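Local coordinates for protein CRISPR-associated endonuclease Cas9 (Campylobacter jejuni subsp. jejuni serotype O:2, PDB 5X2H) that cleaves invading DNA that matches its guide RNA, acting as the RNA-guided endonuclease of a bacterial CRISPR immune system, at residues Q166-Y171 and K207-L212; P629-P634 and Y740-I745; M681-I686 and R828-F833. All coordinates share one frame; numbering follows the deposited sequence.

How the contacts relate
Contact 1 comes first along the chain. It closes a loop of 35 residues and joins two helices, 168-175 and 203-219, before either of the other contacts opens. Its centre lies about 58 Å from that of contact 2, on the far side of the chain's centre. Contacts 2 and 3 cross: 629-634, 681-686, 740-745 and 828-833 follow in that order, and the first pairs with the third, the second with the fourth. Contact 2 ties the loop after helix 615-622 to the turn between two sheets. Contact 3 fastens the C-terminal loop to a three-stranded sheet. The two touch, with Pro634 and Tyr740 against Phe682, and both meet the guide RNA.

Contact 1. Residues Q166-Y171 and K207-L212; sequences QSVGEY and KDELKL
Glu209 reaches from helix 203-219 to the first turn of helix 168-175. Its CG lies anti to the backbone N (chi1 178°) and the chain stays extended beyond it. That reach carries the carboxylate past Ser167 to the backbone of Gly169. Gly169 N donates to Glu209 OE2 at 2.9 Å, but the bond is weak, bent to 127° at the hydrogen. The other oxygen, Glu209 OE1, forms a salt bridge with Arg111, so the acid is held from two directions. A negative group beside the start of a helix would probably be favoured by the helix dipole.

The stem of Glu209 packs as well. Its CG lies 3.6 Å from Ser167 CB. The side chains of Val168 and Glu209 cross at about a right angle, with Val168 CB 3.3 Å from Glu209 OE2. Ser167 itself is the N-cap of helix 168-175. Its OG accepts from Glu170 N at 3.2 Å in a nearly straight bond (172°). The extended Glu170 side chain runs alongside, and its OE1, met from above the carboxylate plane, accepts from Gln166 N at 3.1 Å. Glu170 OE2 forms a salt bridge with Lys174.

One turn further on, the CD2 methyl of Leu212 lies against Gln166, the outer partner. Leu212 CD2 sits 4.4 Å from Gln166 CB and 4.1 Å from Gln166 O.

The pair belongs to a largely helical neighbourhood, consistent with the recognition lobe of Cas9. Leu162 of helix 150-162 packs on Val168, as do Phe205 and Leu206 of helix 203-219. Helix 226-236 packs on Leu210, and helix 107-113 supplies Arg111.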
# COMPACT_ATOMS: atom_id res chain seq x y z
N GLN A 166 43.35 1.48 -8.06
CA GLN A 166 42.98 2.47 -9.07
C GLN A 166 41.47 2.52 -9.26
O GLN A 166 40.88 3.60 -9.31
CB GLN A 166 43.67 2.15 -10.39
CG GLN A 166 45.18 2.24 -10.36
CD GLN A 166 45.76 2.51 -11.73
OE1 GLN A 166 45.63 3.61 -12.27
NE2 GLN A 166 46.39 1.50 -12.32
N SER A 167 40.84 1.36 -9.39
CA SER A 167 39.44 1.29 -9.77
C SER A 167 38.75 0.18 -8.99
O SER A 167 39.39 -0.68 -8.38
CB SER A 167 39.29 1.04 -11.28
OG SER A 167 39.65 -0.29 -11.62
N VAL A 168 37.41 0.22 -9.02
CA VAL A 168 36.62 -0.86 -8.44
C VAL A 168 36.91 -2.18 -9.14
O VAL A 168 37.01 -3.23 -8.49
CB VAL A 168 35.12 -0.50 -8.50
CG1 VAL A 168 34.27 -1.70 -8.12
CG2 VAL A 168 34.81 0.69 -7.61
N GLY A 169 37.08 -2.14 -10.46
CA GLY A 169 37.36 -3.35 -11.20
C GLY A 169 38.62 -4.06 -10.74
O GLY A 169 38.62 -5.27 -10.50
N GLU A 170 39.71 -3.30 -10.59
CA GLU A 170 40.95 -3.90 -10.10
C GLU A 170 40.78 -4.44 -8.69
O GLU A 170 41.30 -5.51 -8.35
CB GLU A 170 42.08 -2.87 -10.14
CG GLU A 170 43.40 -3.37 -9.57
CD GLU A 170 44.44 -2.29 -9.44
OE1 GLU A 170 44.09 -1.10 -9.59
OE2 GLU A 170 45.62 -2.62 -9.18
N TYR A 171 40.04 -3.71 -7.84
CA TYR A 171 39.82 -4.15 -6.47
C TYR A 171 39.09 -5.49 -6.43
O TYR A 171 39.53 -6.43 -5.75
CB TYR A 171 39.03 -3.08 -5.72
CG TYR A 171 38.46 -3.50 -4.38
CD1 TYR A 171 39.29 -3.89 -3.34
CD2 TYR A 171 37.09 -3.48 -4.16
CE1 TYR A 171 38.76 -4.27 -2.11
CE2 TYR A 171 36.56 -3.85 -2.94
CZ TYR A 171 37.40 -4.24 -1.92
OH TYR A 171 36.86 -4.61 -0.71
N LYS A 207 31.18 5.04 -11.39
CA LYS A 207 31.24 6.09 -12.40
C LYS A 207 32.67 6.57 -12.58
O LYS A 207 33.08 6.89 -13.71
CB LYS A 207 30.32 7.25 -12.02
CG LYS A 207 30.12 8.26 -13.13
CD LYS A 207 29.07 9.30 -12.76
CE LYS A 207 28.75 10.21 -13.93
NZ LYS A 207 27.64 11.15 -13.61
N ASP A 208 33.46 6.62 -11.50
CA ASP A 208 34.86 6.99 -11.62
C ASP A 208 35.64 5.97 -12.44
O ASP A 208 36.54 6.33 -13.19
CB ASP A 208 35.49 7.14 -10.23
CG ASP A 208 34.87 8.26 -9.42
OD1 ASP A 208 34.36 9.22 -10.03
OD2 ASP A 208 34.89 8.18 -8.18
N GLU A 209 35.29 4.69 -12.31
CA GLU A 209 36.02 3.66 -13.04
C GLU A 209 35.78 3.78 -14.54
O GLU A 209 36.72 3.77 -15.33
CB GLU A 209 35.63 2.27 -12.54
CG GLU A 209 36.32 1.14 -13.29
CD GLU A 209 35.90 -0.23 -12.82
OE1 GLU A 209 36.27 -1.23 -13.48
OE2 GLU A 209 35.20 -0.32 -11.79
N LEU A 210 34.51 3.90 -14.94
CA LEU A 210 34.20 4.02 -16.36
C LEU A 210 34.79 5.29 -16.97
O LEU A 210 35.19 5.28 -18.14
CB LEU A 210 32.68 3.97 -16.57
CG LEU A 210 32.21 3.77 -18.01
CD1 LEU A 210 32.96 2.63 -18.67
CD2 LEU A 210 30.71 3.52 -18.04
N LYS A 211 34.87 6.37 -16.19
CA LYS A 211 35.57 7.56 -16.67
C LYS A 211 37.06 7.29 -16.83
O LYS A 211 37.68 7.73 -17.80
CB LYS A 211 35.34 8.74 -15.73
CG LYS A 211 33.92 9.29 -15.73
CD LYS A 211 33.80 10.50 -14.81
CE LYS A 211 32.39 11.08 -14.84
NZ LYS A 211 32.24 12.21 -13.89
N LEU A 212 37.65 6.57 -15.87
CA LEU A 212 39.07 6.25 -15.95
C LEU A 212 39.37 5.30 -17.10
O LEU A 212 40.39 5.45 -17.78
CB LEU A 212 39.54 5.65 -14.62
CG LEU A 212 40.99 5.16 -14.56
CD1 LEU A 212 41.96 6.33 -14.71
CD2 LEU A 212 41.25 4.40 -13.28

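Contact 2. Residues P629-P634 and Y740-I745. With nucleotides of chain B.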
# COMPACT_ATOMS: atom_id res chain seq x y z
N PRO A 629 -19.36 -11.61 3.18
CA PRO A 629 -19.51 -11.38 1.74
C PRO A 629 -18.69 -12.36 0.92
O PRO A 629 -17.59 -12.77 1.31
CB PRO A 629 -18.98 -9.95 1.56
CG PRO A 629 -17.92 -9.84 2.61
CD PRO A 629 -18.41 -10.67 3.79
N GLU A 630 -19.24 -12.75 -0.22
CA GLU A 630 -18.48 -13.59 -1.14
C GLU A 630 -17.38 -12.77 -1.80
O GLU A 630 -17.58 -11.60 -2.16
CB GLU A 630 -19.41 -14.21 -2.19
CG GLU A 630 -20.15 -13.22 -3.07
CD GLU A 630 -21.07 -13.92 -4.05
OE1 GLU A 630 -21.20 -15.17 -3.97
OE2 GLU A 630 -21.67 -13.23 -4.90
N ARG A 631 -16.20 -13.38 -1.94
CA ARG A 631 -15.01 -12.69 -2.42
C ARG A 631 -14.87 -12.96 -3.92
O ARG A 631 -14.33 -13.99 -4.32
CB ARG A 631 -13.77 -13.15 -1.66
CG ARG A 631 -13.89 -13.03 -0.15
CD ARG A 631 -12.57 -12.59 0.47
NE ARG A 631 -11.90 -13.66 1.20
CZ ARG A 631 -10.73 -14.19 0.85
NH1 ARG A 631 -10.09 -13.75 -0.22
NH2 ARG A 631 -10.20 -15.16 1.59
N LYS A 632 -15.34 -12.03 -4.74
CA LYS A 632 -15.40 -12.24 -6.18
C LYS A 632 -14.22 -11.64 -6.92
O LYS A 632 -14.20 -11.67 -8.16
CB LYS A 632 -16.72 -11.69 -6.75
CG LYS A 632 -17.94 -12.48 -6.31
CD LYS A 632 -19.08 -12.39 -7.32
CE LYS A 632 -19.78 -11.05 -7.27
NZ LYS A 632 -20.94 -11.00 -8.22
N LYS A 633 -13.24 -11.09 -6.21
CA LYS A 633 -12.12 -10.42 -6.87
C LYS A 633 -11.33 -11.40 -7.72
O LYS A 633 -10.83 -12.40 -7.19
CB LYS A 633 -11.21 -9.76 -5.83
CG LYS A 633 -9.97 -9.12 -6.44
CD LYS A 633 -9.33 -8.12 -5.48
CE LYS A 633 -8.95 -8.77 -4.16
NZ LYS A 633 -8.23 -7.82 -3.27
N PRO A 634 -11.21 -11.18 -9.03
CA PRO A 634 -10.45 -12.09 -9.89
C PRO A 634 -8.98 -11.74 -10.02
O PRO A 634 -8.24 -12.49 -10.66
CB PRO A 634 -11.16 -11.93 -11.23
CG PRO A 634 -11.59 -10.49 -11.24
CD PRO A 634 -11.88 -10.11 -9.80
N TYR A 740 -17.46 -18.61 -4.88
CA TYR A 740 -16.29 -17.84 -4.49
C TYR A 740 -16.07 -18.06 -3.00
O TYR A 740 -16.94 -18.59 -2.30
CB TYR A 740 -16.48 -16.34 -4.79
CG TYR A 740 -16.96 -16.05 -6.19
CD1 TYR A 740 -18.31 -16.14 -6.51
CD2 TYR A 740 -16.08 -15.66 -7.19
CE1 TYR A 740 -18.76 -15.87 -7.80
CE2 TYR A 740 -16.52 -15.39 -8.48
CZ TYR A 740 -17.86 -15.49 -8.77
OH TYR A 740 -18.31 -15.22 -10.05
N LYS A 741 -14.90 -17.66 -2.52
CA LYS A 741 -14.61 -17.76 -1.10
C LYS A 741 -15.69 -17.04 -0.30
O LYS A 741 -16.04 -15.89 -0.60
CB LYS A 741 -13.23 -17.19 -0.79
CG LYS A 741 -12.09 -18.07 -1.28
CD LYS A 741 -10.73 -17.51 -0.90
CE LYS A 741 -9.61 -18.47 -1.30
NZ LYS A 741 -9.67 -18.83 -2.74
N ASP A 742 -16.22 -17.74 0.71
CA ASP A 742 -17.28 -17.27 1.60
C ASP A 742 -18.64 -17.16 0.91
O ASP A 742 -19.52 -16.45 1.39
CB ASP A 742 -16.92 -15.94 2.26
CG ASP A 742 -15.87 -16.10 3.34
OD1 ASP A 742 -15.80 -17.19 3.94
OD2 ASP A 742 -15.11 -15.14 3.58
N SER A 743 -18.83 -17.86 -0.21
CA SER A 743 -20.17 -18.04 -0.74
C SER A 743 -21.00 -18.88 0.22
O SER A 743 -20.48 -19.79 0.87
CB SER A 743 -20.13 -18.71 -2.11
OG SER A 743 -19.67 -17.83 -3.11
N LEU A 744 -22.29 -18.56 0.32
CA LEU A 744 -23.20 -19.31 1.18
C LEU A 744 -23.84 -20.44 0.39
O LEU A 744 -24.46 -20.21 -0.65
CB LEU A 744 -24.28 -18.40 1.75
CG LEU A 744 -25.26 -19.13 2.67
CD1 LEU A 744 -24.53 -19.63 3.91
CD2 LEU A 744 -26.43 -18.22 3.05
N ILE A 745 -23.72 -21.67 0.90
CA ILE A 745 -24.27 -22.84 0.24
C ILE A 745 -25.04 -23.68 1.25
O ILE A 745 -24.81 -23.62 2.46
CB ILE A 745 -23.18 -23.69 -0.45
CG1 ILE A 745 -22.23 -24.28 0.60
CG2 ILE A 745 -22.42 -22.85 -1.47
CD1 ILE A 745 -21.12 -25.14 0.01
P A B 79 -15.70 -8.26 -4.53
OP1 A B 79 -15.14 -9.35 -3.70
OP2 A B 79 -15.55 -6.85 -4.10
O5' A B 79 -15.09 -8.39 -6.00
C5' A B 79 -15.45 -7.48 -7.02
C4' A B 79 -15.79 -8.19 -8.31
O4' A B 79 -17.23 -8.37 -8.40
C3' A B 79 -15.43 -7.44 -9.59
O3' A B 79 -14.08 -7.64 -9.96
C2' A B 79 -16.43 -8.00 -10.60
O2' A B 79 -16.00 -9.25 -11.10
C1' A B 79 -17.66 -8.22 -9.73
N9 A B 79 -18.61 -7.09 -9.81
C8 A B 79 -18.90 -6.16 -8.84
N7 A B 79 -19.79 -5.28 -9.20
C5 A B 79 -20.11 -5.64 -10.51
C6 A B 79 -21.00 -5.11 -11.45
N6 A B 79 -21.76 -4.04 -11.23
N1 A B 79 -21.08 -5.71 -12.66
C2 A B 79 -20.31 -6.79 -12.88
N3 A B 79 -19.44 -7.39 -12.07
C4 A B 79 -19.39 -6.76 -10.89
P A B 78 -22.03 -7.69 -1.19
OP1 A B 78 -21.46 -7.89 0.16
OP2 A B 78 -22.80 -6.45 -1.50
O5' A B 78 -20.84 -7.79 -2.24
C5' A B 78 -20.03 -8.96 -2.32
C4' A B 78 -19.33 -9.06 -3.65
O4' A B 78 -20.31 -8.88 -4.71
C3' A B 78 -18.25 -8.00 -3.90
O3' A B 78 -17.26 -8.57 -4.76
C2' A B 78 -19.01 -6.94 -4.67
O2' A B 78 -18.21 -6.06 -5.43
C1' A B 78 -19.91 -7.80 -5.54
N9 A B 78 -21.10 -7.11 -6.05
C8 A B 78 -21.84 -6.15 -5.42
N7 A B 78 -22.83 -5.70 -6.15
C5 A B 78 -22.72 -6.41 -7.34
C6 A B 78 -23.47 -6.39 -8.52
N6 A B 78 -24.54 -5.61 -8.71
N1 A B 78 -23.10 -7.23 -9.52
C2 A B 78 -22.04 -8.02 -9.33
N3 A B 78 -21.25 -8.12 -8.26
C4 A B 78 -21.65 -7.28 -7.29
P C B 77 -28.70 -9.10 -0.95
OP1 C B 77 -29.51 -10.13 -0.24
OP2 C B 77 -28.36 -7.85 -0.23
O5' C B 77 -27.33 -9.76 -1.41
C5' C B 77 -26.17 -8.96 -1.59
C4' C B 77 -25.09 -9.76 -2.27
O4' C B 77 -25.58 -10.26 -3.54
C3' C B 77 -23.81 -9.03 -2.62
O3' C B 77 -22.93 -8.98 -1.50
C2' C B 77 -23.24 -9.85 -3.78
O2' C B 77 -22.48 -10.94 -3.29
C1' C B 77 -24.51 -10.41 -4.43
N1 C B 77 -24.87 -9.78 -5.72
C2 C B 77 -24.23 -10.23 -6.88
O2 C B 77 -23.36 -11.11 -6.77
N3 C B 77 -24.56 -9.69 -8.07
C4 C B 77 -25.50 -8.75 -8.13
N4 C B 77 -25.78 -8.24 -9.34
C5 C B 77 -26.17 -8.27 -6.97
C6 C B 77 -25.84 -8.82 -5.80
O HOH W 1 -23.31 -16.54 -1.78
O HOH W 2 -12.87 -16.31 -4.06
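Arg631 N donates to Lys741 O at 2.8 Å in a bond of 159°, the direct backbone link between the two segments. Water 2 lies 2.8 Å from Arg631 O and accepts from Lys741 N.

Glu630 faces both protein and RNA. Its OE2 accepts from O2' of C77 of chain B at 2.9 Å. Its OE1 lies 3.2 Å from Ser743 OG, where the hydroxyl proton has a second possible acceptor. Ser743 OG also accepts from Tyr740 N, within the type II turn Tyr740-Ser743. Lys632 bonds to the RNA at both ends. Its N donates to OP1 of A79 of chain B at 2.9 Å, and its NZ to O2 of C77 of chain B at 2.8 Å. NZ also sits close to N3 of A78 of chain B.

The route of Lys632 to these bases runs over the ring of Tyr740. Its CG sits 3.5 Å from the ring centroid, almost on the normal, in a CH-pi contact. The chain then bends at chi3 (-75°) and turns NZ toward the nucleotides. Arg631 lays one face of its guanidinium over the stem of Lys741, with NH2 3.5 Å from Lys741 CD. Both cationic ends form salt bridges with phosphates of the bound DNA. Asp742 CB packs on Pro629 O.

The contact joins the RuvC subdomain 3 family region to the start of the PI-CTD region beside the guide RNA. The turn leads from strand 733-740 of one sheet into strand 744-748 of another, which runs between strands 756-764 and 810-816.

Contact 3. Residues M681-I686 and R828-F833; sequences MFRVDI and RQREDF. With nucleotides of chain B; nucleotides of chain D.
Arg683 grips the backbone carbonyl of Glu831 end-on. NH2 donates to Glu831 O at 2.9 Å, in the carbonyl plane on a lone pair. NH1 donates to the same oxygen at 3.2 Å, tilted 34° from that plane. The other side of the guanidinium holds Asp685 side-on: NE binds Asp685 OD1 at 2.8 Å and NH2 binds Asp685 OD2, each on a syn lone pair. The acid thus helps to fix the rotation of the arginine.

Asp685 is shared. OD1 also bonds to Ser738 OG. OD2 forms a salt bridge with Arg830, whose NE and, more weakly, NH2 point at it. The separation of Asp685 OD2 from Arg830 NE is very short as modelled, so its value is doubtful. Arg830 NH2 also donates to Pro711 O, and its NH1 bonds to Asn712 OD1. The carboxylate lies between two arginines and probably offsets their like charges.

Asp832 O, Arg683 NH1 and water 3 meet the N3 and O4 edge of U80 of chain B. The salt-bridge network thus positions the arginine that lies at the base. Arg683 NH1 is 2.7 Å from O4 of that uracil. Water 3 accepts from that NH1 and donates to both Glu831 OE2 and the uracil O4. The uracil N3 donates to Asp832 O at 2.9 Å in a nearly straight bond (169°). Phe833 CE1 is 3.3 Å from the uracil O4, which meets the ring at its edge. On the DNA side, Met681 N donates to OP1 of DA3 of chain D.

Strand 683-689 is the middle of a sheet, between 695-700 and 733-740, and opens with a classic beta bulge where Phe682 and Arg683 face Ile700. Helix 702-707 sets Phe705 edge-to-face with Phe833, and the loop after strand 822-824 closes over this sheet.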
# COMPACT_ATOMS: atom_id res chain seq x y z
N MET A 681 -7.28 -19.69 -6.22
CA MET A 681 -8.45 -20.22 -6.93
C MET A 681 -9.65 -19.39 -6.47
O MET A 681 -10.37 -19.76 -5.54
CB MET A 681 -8.65 -21.70 -6.64
CG MET A 681 -9.78 -22.35 -7.43
SD MET A 681 -10.33 -23.92 -6.72
CE MET A 681 -8.75 -24.74 -6.46
N PHE A 682 -9.86 -18.25 -7.12
CA PHE A 682 -10.88 -17.32 -6.65
C PHE A 682 -12.30 -17.79 -6.95
O PHE A 682 -13.25 -17.26 -6.37
CB PHE A 682 -10.66 -15.92 -7.24
CG PHE A 682 -11.03 -15.80 -8.71
CD1 PHE A 682 -10.12 -16.13 -9.70
CD2 PHE A 682 -12.27 -15.31 -9.09
CE1 PHE A 682 -10.45 -15.99 -11.04
CE2 PHE A 682 -12.60 -15.18 -10.43
CZ PHE A 682 -11.69 -15.52 -11.40
N ARG A 683 -12.46 -18.78 -7.83
CA ARG A 683 -13.79 -19.19 -8.27
C ARG A 683 -13.76 -20.67 -8.64
O ARG A 683 -12.75 -21.19 -9.11
CB ARG A 683 -14.24 -18.33 -9.46
CG ARG A 683 -15.58 -18.71 -10.08
CD ARG A 683 -15.93 -17.74 -11.19
NE ARG A 683 -16.55 -18.40 -12.33
CZ ARG A 683 -16.83 -17.80 -13.49
NH1 ARG A 683 -16.53 -16.51 -13.66
NH2 ARG A 683 -17.39 -18.48 -14.47
N VAL A 684 -14.89 -21.34 -8.40
CA VAL A 684 -15.10 -22.71 -8.86
C VAL A 684 -16.51 -22.81 -9.41
O VAL A 684 -17.47 -22.34 -8.79
CB VAL A 684 -14.86 -23.75 -7.74
CG1 VAL A 684 -15.72 -23.45 -6.52
CG2 VAL A 684 -15.13 -25.15 -8.25
N ASP A 685 -16.65 -23.41 -10.59
CA ASP A 685 -17.93 -23.54 -11.26
C ASP A 685 -18.46 -24.96 -11.04
O ASP A 685 -17.78 -25.93 -11.36
CB ASP A 685 -17.82 -23.22 -12.74
CG ASP A 685 -17.56 -21.75 -13.00
OD1 ASP A 685 -17.57 -20.96 -12.03
OD2 ASP A 685 -17.34 -21.38 -14.18
N ILE A 686 -19.66 -25.05 -10.49
CA ILE A 686 -20.27 -26.33 -10.13
C ILE A 686 -21.21 -26.75 -11.25
O ILE A 686 -22.08 -25.97 -11.67
CB ILE A 686 -21.02 -26.24 -8.79
CG1 ILE A 686 -20.04 -25.88 -7.67
CG2 ILE A 686 -21.75 -27.54 -8.49
CD1 ILE A 686 -18.83 -26.80 -7.61
N ARG A 828 -28.27 -17.77 -12.38
CA ARG A 828 -27.56 -16.85 -13.26
C ARG A 828 -26.65 -17.67 -14.15
O ARG A 828 -25.96 -18.58 -13.67
CB ARG A 828 -26.75 -15.83 -12.45
CG ARG A 828 -27.55 -15.05 -11.41
CD ARG A 828 -28.42 -13.98 -12.05
NE ARG A 828 -28.54 -12.80 -11.20
CZ ARG A 828 -29.60 -12.51 -10.46
NH1 ARG A 828 -30.66 -13.30 -10.47
NH2 ARG A 828 -29.61 -11.41 -9.72
N GLN A 829 -26.66 -17.37 -15.45
CA GLN A 829 -25.84 -18.14 -16.38
C GLN A 829 -24.36 -17.94 -16.08
O GLN A 829 -23.95 -16.97 -15.43
CB GLN A 829 -26.15 -17.76 -17.82
CG GLN A 829 -25.66 -16.39 -18.24
CD GLN A 829 -25.96 -16.08 -19.70
OE1 GLN A 829 -26.00 -14.92 -20.10
NE2 GLN A 829 -26.17 -17.13 -20.49
N ARG A 830 -23.55 -18.87 -16.56
CA ARG A 830 -22.12 -18.87 -16.26
C ARG A 830 -21.47 -17.59 -16.79
O ARG A 830 -21.61 -17.25 -17.97
CB ARG A 830 -21.45 -20.10 -16.88
CG ARG A 830 -20.06 -20.39 -16.33
CD ARG A 830 -19.40 -21.56 -17.07
NE ARG A 830 -18.14 -21.95 -16.44
CZ ARG A 830 -17.29 -22.83 -16.95
NH1 ARG A 830 -17.55 -23.41 -18.12
NH2 ARG A 830 -16.17 -23.13 -16.31
N GLU A 831 -20.76 -16.89 -15.91
CA GLU A 831 -20.12 -15.64 -16.30
C GLU A 831 -18.84 -15.94 -17.08
O GLU A 831 -17.95 -16.64 -16.58
CB GLU A 831 -19.81 -14.78 -15.08
CG GLU A 831 -19.32 -13.39 -15.46
CD GLU A 831 -18.92 -12.55 -14.26
OE1 GLU A 831 -18.51 -11.39 -14.46
OE2 GLU A 831 -19.02 -13.06 -13.12
N ASP A 832 -18.75 -15.39 -18.28
CA ASP A 832 -17.63 -15.63 -19.18
C ASP A 832 -16.51 -14.62 -18.92
O ASP A 832 -16.65 -13.67 -18.15
CB ASP A 832 -18.11 -15.52 -20.63
CG ASP A 832 -17.26 -16.33 -21.58
OD1 ASP A 832 -16.25 -16.92 -21.14
OD2 ASP A 832 -17.61 -16.39 -22.78
N PHE A 833 -15.37 -14.87 -19.55
CA PHE A 833 -14.28 -13.90 -19.63
C PHE A 833 -14.36 -13.20 -20.98
O PHE A 833 -14.71 -13.81 -21.99
CB PHE A 833 -12.92 -14.58 -19.47
CG PHE A 833 -12.71 -15.25 -18.14
CD1 PHE A 833 -13.45 -14.86 -17.03
CD2 PHE A 833 -11.77 -16.25 -17.99
CE1 PHE A 833 -13.26 -15.48 -15.80
CE2 PHE A 833 -11.58 -16.87 -16.77
CZ PHE A 833 -12.32 -16.49 -15.68
P U B 80 -13.35 -6.61 -10.95
OP1 U B 80 -11.91 -6.56 -10.58
OP2 U B 80 -14.14 -5.36 -10.99
O5' U B 80 -13.46 -7.31 -12.38
C5' U B 80 -12.62 -6.90 -13.45
C4' U B 80 -13.29 -7.02 -14.80
O4' U B 80 -13.41 -8.43 -15.16
C3' U B 80 -14.71 -6.44 -14.89
O3' U B 80 -14.91 -5.91 -16.20
C2' U B 80 -15.58 -7.68 -14.72
O2' U B 80 -16.89 -7.56 -15.24
C1' U B 80 -14.76 -8.72 -15.47
N1 U B 80 -15.05 -10.11 -15.13
C2 U B 80 -15.46 -10.91 -16.17
O2 U B 80 -15.58 -10.50 -17.31
N3 U B 80 -15.73 -12.22 -15.83
C4 U B 80 -15.62 -12.78 -14.58
O4 U B 80 -15.90 -13.97 -14.44
C5 U B 80 -15.19 -11.88 -13.55
C6 U B 80 -14.92 -10.61 -13.85
P DA D 3 -7.02 -21.58 -2.78
OP1 DA D 3 -7.41 -20.26 -3.34
OP2 DA D 3 -8.07 -22.51 -2.30
O5' DA D 3 -6.13 -22.37 -3.84
C5' DA D 3 -4.91 -21.79 -4.31
C4' DA D 3 -3.82 -22.84 -4.46
O4' DA D 3 -3.21 -23.12 -3.17
C3' DA D 3 -4.28 -24.18 -5.03
O3' DA D 3 -3.37 -24.62 -6.02
C2' DA D 3 -4.30 -25.10 -3.81
C1' DA D 3 -3.18 -24.52 -2.95
N9 DA D 3 -3.35 -24.77 -1.52
C8 DA D 3 -4.45 -24.47 -0.75
N7 DA D 3 -4.32 -24.80 0.51
C5 DA D 3 -3.05 -25.35 0.58
C6 DA D 3 -2.31 -25.90 1.65
N6 DA D 3 -2.77 -25.99 2.90
N1 DA D 3 -1.07 -26.37 1.37
C2 DA D 3 -0.62 -26.29 0.12
N3 DA D 3 -1.22 -25.79 -0.96
C4 DA D 3 -2.44 -25.34 -0.66
O HOH W 3 -16.61 -14.28 -11.55